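Local coordinates for cytochrome c-550-like protein (Thermosynechococcus elongatus, PDB 4LJI) that probably carries electrons as a low-potential cytochrome c with one covalently bound heme, and can partially replace cytochrome c-550 in photosystem II, at residues V14-V18 and T30-L36. Residues are numbered along the deposited sequence; the frame is centred on the assembly and turned at random.
Sequences VTDTV and TFTAVDL
Val18 and Phe31 are a hydrogen-bonded antiparallel pair. Val18 N donates to Phe31 O at 2.8 Å, and Phe31 N returns a straighter bond to Val18 O at 2.9 Å. The side chain of Val18 touches through one branch. With chi1 at 66°, CG1 stands between its own backbone N and carbonyl carbon. From there CG1 reaches Leu36 CD1 at 3.9 Å and lies beside CB of Phe31. The side chains of Val14 and Leu36 cross at about a right angle, with Val14 CG1 3.6 Å from Leu36 CD1. The methyl of Ala33 rests against two backbone oxygens, with Ala33 CB 3.5 Å from Thr15 O and slightly farther from Val14 O. Ala33 N donates to Asp16 O from a position tilted out of that carbonyl's plane. This bond ties the turn before strand 17-21 to the first residue of helix 33-46. The two strands form a beta hairpin, and strand 28-32 runs straight into that helix. Thr32 and Asp35 close the junction as a capping box: Asp35 N donates to Thr32 OG1, and Thr32 N donates to Asp35 OD2 at 2.7 Å. Thr17 and Thr32 form the next, non-hydrogen-bonded pair and share a face. Thr17 CB also lies 3.7 Å from Thr30 CG2, while Thr30 OG1 is hydrogen-bonded to Glu19 OE2. Helix 111-127 packs on the face with Val18 and Phe31: its Arg123 touches Val14 and Val18, and its Ala119 touches Phe31 and Leu36.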
ATOM      1  N   VAL A  14      -7.177  -7.648 -21.812  1.00 24.94           N
ATOM      2  CA  VAL A  14      -8.422  -8.378 -21.584  1.00 27.29           C
ATOM      3  C   VAL A  14      -9.600  -7.431 -21.810  1.00 33.49           C
ATOM      4  O   VAL A  14      -9.805  -6.488 -21.042  1.00 31.85           O
ATOM      5  CB  VAL A  14      -8.497  -8.968 -20.152  1.00 24.67           C
ATOM      6  CG1 VAL A  14      -9.851  -9.625 -19.904  1.00 24.89           C
ATOM      7  CG2 VAL A  14      -7.374  -9.965 -19.910  1.00 29.26           C
ATOM      8  N   THR A  15     -10.358  -7.671 -22.884  1.00 36.32           N
ATOM      9  CA  THR A  15     -11.489  -6.814 -23.237  1.00 37.95           C
ATOM     10  C   THR A  15     -12.792  -7.493 -22.839  1.00 35.88           C
ATOM     11  O   THR A  15     -13.695  -6.860 -22.293  1.00 35.29           O
ATOM     12  CB  THR A  15     -11.531  -6.509 -24.753  1.00 45.35           C
ATOM     13  OG1 THR A  15     -10.423  -5.672 -25.114  1.00 47.58           O
ATOM     14  CG2 THR A  15     -12.832  -5.799 -25.124  1.00 44.96           C
ATOM     15  N   ASP A  16     -12.865  -8.792 -23.118  1.00 35.74           N
ATOM     16  CA  ASP A  16     -14.030  -9.611 -22.803  1.00 34.79           C
ATOM     17  C   ASP A  16     -13.766 -10.485 -21.579  1.00 26.58           C
ATOM     18  O   ASP A  16     -14.115 -10.143 -20.447  1.00 24.67           O
ATOM     19  CB  ASP A  16     -14.372 -10.529 -23.989  1.00 36.67           C
ATOM     20  CG  ASP A  16     -14.790  -9.765 -25.237  1.00 49.10           C
ATOM     21  OD1 ASP A  16     -14.279  -8.646 -25.461  1.00 57.55           O
ATOM     22  OD2 ASP A  16     -15.634 -10.283 -25.998  1.00 51.23           O
ATOM     23  N   THR A  17     -13.183 -11.648 -21.837  1.00 30.41           N
ATOM     24  CA  THR A  17     -12.858 -12.592 -20.789  1.00 20.38           C
ATOM     25  C   THR A  17     -11.471 -13.145 -21.024  1.00 19.76           C
ATOM     26  O   THR A  17     -10.900 -13.003 -22.103  1.00 24.78           O
ATOM     27  CB  THR A  17     -13.840 -13.799 -20.729  1.00 24.79           C
ATOM     28  OG1 THR A  17     -13.760 -14.530 -21.956  1.00 30.60           O
ATOM     29  CG2 THR A  17     -15.266 -13.326 -20.479  1.00 21.98           C
ATOM     30  N   VAL A  18     -10.957 -13.823 -20.012  1.00 19.11           N
ATOM     31  CA  VAL A  18      -9.669 -14.486 -20.088  1.00 19.00           C
ATOM     32  C   VAL A  18      -9.849 -15.773 -19.294  1.00 23.57           C
ATOM     33  O   VAL A  18     -10.688 -15.829 -18.389  1.00 23.96           O
ATOM     34  CB  VAL A  18      -8.545 -13.595 -19.441  1.00 20.03           C
ATOM     35  CG1 VAL A  18      -8.763 -13.448 -17.934  1.00 23.22           C
ATOM     36  CG2 VAL A  18      -7.167 -14.165 -19.710  1.00 20.72           C
ATOM     37  N   THR A  30     -13.066 -18.741 -15.915  1.00 21.58           N
ATOM     38  CA  THR A  30     -13.320 -17.588 -16.757  1.00 26.06           C
ATOM     39  C   THR A  30     -13.430 -16.302 -15.922  1.00 28.16           C
ATOM     40  O   THR A  30     -14.308 -16.197 -15.059  1.00 28.16           O
ATOM     41  CB  THR A  30     -14.615 -17.794 -17.558  1.00 21.91           C
ATOM     42  OG1 THR A  30     -14.589 -19.068 -18.230  1.00 25.71           O
ATOM     43  CG2 THR A  30     -14.816 -16.672 -18.581  1.00 25.86           C
ATOM     44  N   PHE A  31     -12.538 -15.340 -16.173  1.00 25.67           N
ATOM     45  CA  PHE A  31     -12.628 -14.018 -15.550  1.00 22.02           C
ATOM     46  C   PHE A  31     -12.895 -12.940 -16.583  1.00 25.77           C
ATOM     47  O   PHE A  31     -12.304 -12.931 -17.668  1.00 25.68           O
ATOM     48  CB  PHE A  31     -11.353 -13.667 -14.774  1.00 20.78           C
ATOM     49  CG  PHE A  31     -11.156 -14.493 -13.551  1.00 22.64           C
ATOM     50  CD1 PHE A  31     -11.694 -14.089 -12.335  1.00 24.44           C
ATOM     51  CD2 PHE A  31     -10.478 -15.686 -13.614  1.00 20.50           C
ATOM     52  CE1 PHE A  31     -11.540 -14.864 -11.206  1.00 25.26           C
ATOM     53  CE2 PHE A  31     -10.323 -16.467 -12.481  1.00 20.69           C
ATOM     54  CZ  PHE A  31     -10.864 -16.049 -11.276  1.00 19.17           C
ATOM     55  N   THR A  32     -13.775 -12.011 -16.227  1.00 25.14           N
ATOM     56  CA  THR A  32     -14.120 -10.919 -17.125  1.00 21.94           C
ATOM     57  C   THR A  32     -13.198  -9.745 -16.876  1.00 19.88           C
ATOM     58  O   THR A  32     -12.487  -9.724 -15.888  1.00 18.83           O
ATOM     59  CB  THR A  32     -15.568 -10.457 -16.908  1.00 22.80           C
ATOM     60  OG1 THR A  32     -15.687  -9.866 -15.605  1.00 21.70           O
ATOM     61  CG2 THR A  32     -16.546 -11.630 -17.072  1.00 23.08           C
ATOM     62  N   ALA A  33     -13.225  -8.773 -17.781  1.00 18.50           N
ATOM     63  CA  ALA A  33     -12.461  -7.544 -17.641  1.00 17.89           C
ATOM     64  C   ALA A  33     -12.870  -6.760 -16.381  1.00 20.16           C
ATOM     65  O   ALA A  33     -12.043  -6.115 -15.704  1.00 24.26           O
ATOM     66  CB  ALA A  33     -12.653  -6.684 -18.927  1.00 19.86           C
ATOM     67  N   VAL A  34     -14.151  -6.834 -16.048  1.00 21.45           N
ATOM     68  CA  VAL A  34     -14.655  -6.222 -14.833  1.00 23.79           C
ATOM     69  C   VAL A  34     -14.112  -6.913 -13.573  1.00 24.24           C
ATOM     70  O   VAL A  34     -13.701  -6.246 -12.626  1.00 21.24           O
ATOM     71  CB  VAL A  34     -16.174  -6.219 -14.846  1.00 21.88           C
ATOM     72  CG1 VAL A  34     -16.726  -5.813 -13.488  1.00 22.58           C
ATOM     73  CG2 VAL A  34     -16.665  -5.296 -15.939  1.00 21.45           C
ATOM     74  N   ASP A  35     -14.066  -8.244 -13.588  1.00 17.94           N
ATOM     75  CA  ASP A  35     -13.433  -9.010 -12.518  1.00 16.31           C
ATOM     76  C   ASP A  35     -11.981  -8.537 -12.283  1.00 18.91           C
ATOM     77  O   ASP A  35     -11.568  -8.364 -11.154  1.00 17.38           O
ATOM     78  CB  ASP A  35     -13.340 -10.496 -12.859  1.00 16.61           C
ATOM     79  CG  ASP A  35     -14.699 -11.211 -12.892  1.00 28.27           C
ATOM     80  OD1 ASP A  35     -15.628 -10.871 -12.111  1.00 25.39           O
ATOM     81  OD2 ASP A  35     -14.827 -12.151 -13.701  1.00 30.65           O
ATOM     82  N   LEU A  36     -11.199  -8.415 -13.356  1.00 18.83           N
ATOM     83  CA  LEU A  36      -9.788  -8.026 -13.226  1.00 16.33           C
ATOM     84  C   LEU A  36      -9.650  -6.583 -12.786  1.00 19.27           C
ATOM     85  O   LEU A  36      -8.711  -6.247 -12.070  1.00 16.87           O
ATOM     86  CB  LEU A  36      -9.043  -8.270 -14.533  1.00 20.66           C
ATOM     87  CG  LEU A  36      -8.993  -9.731 -14.981  1.00 23.70           C
ATOM     88  CD1 LEU A  36      -8.676  -9.817 -16.460  1.00 29.77           C
ATOM     89  CD2 LEU A  36      -7.956 -10.485 -14.183  1.00 26.73           C
TER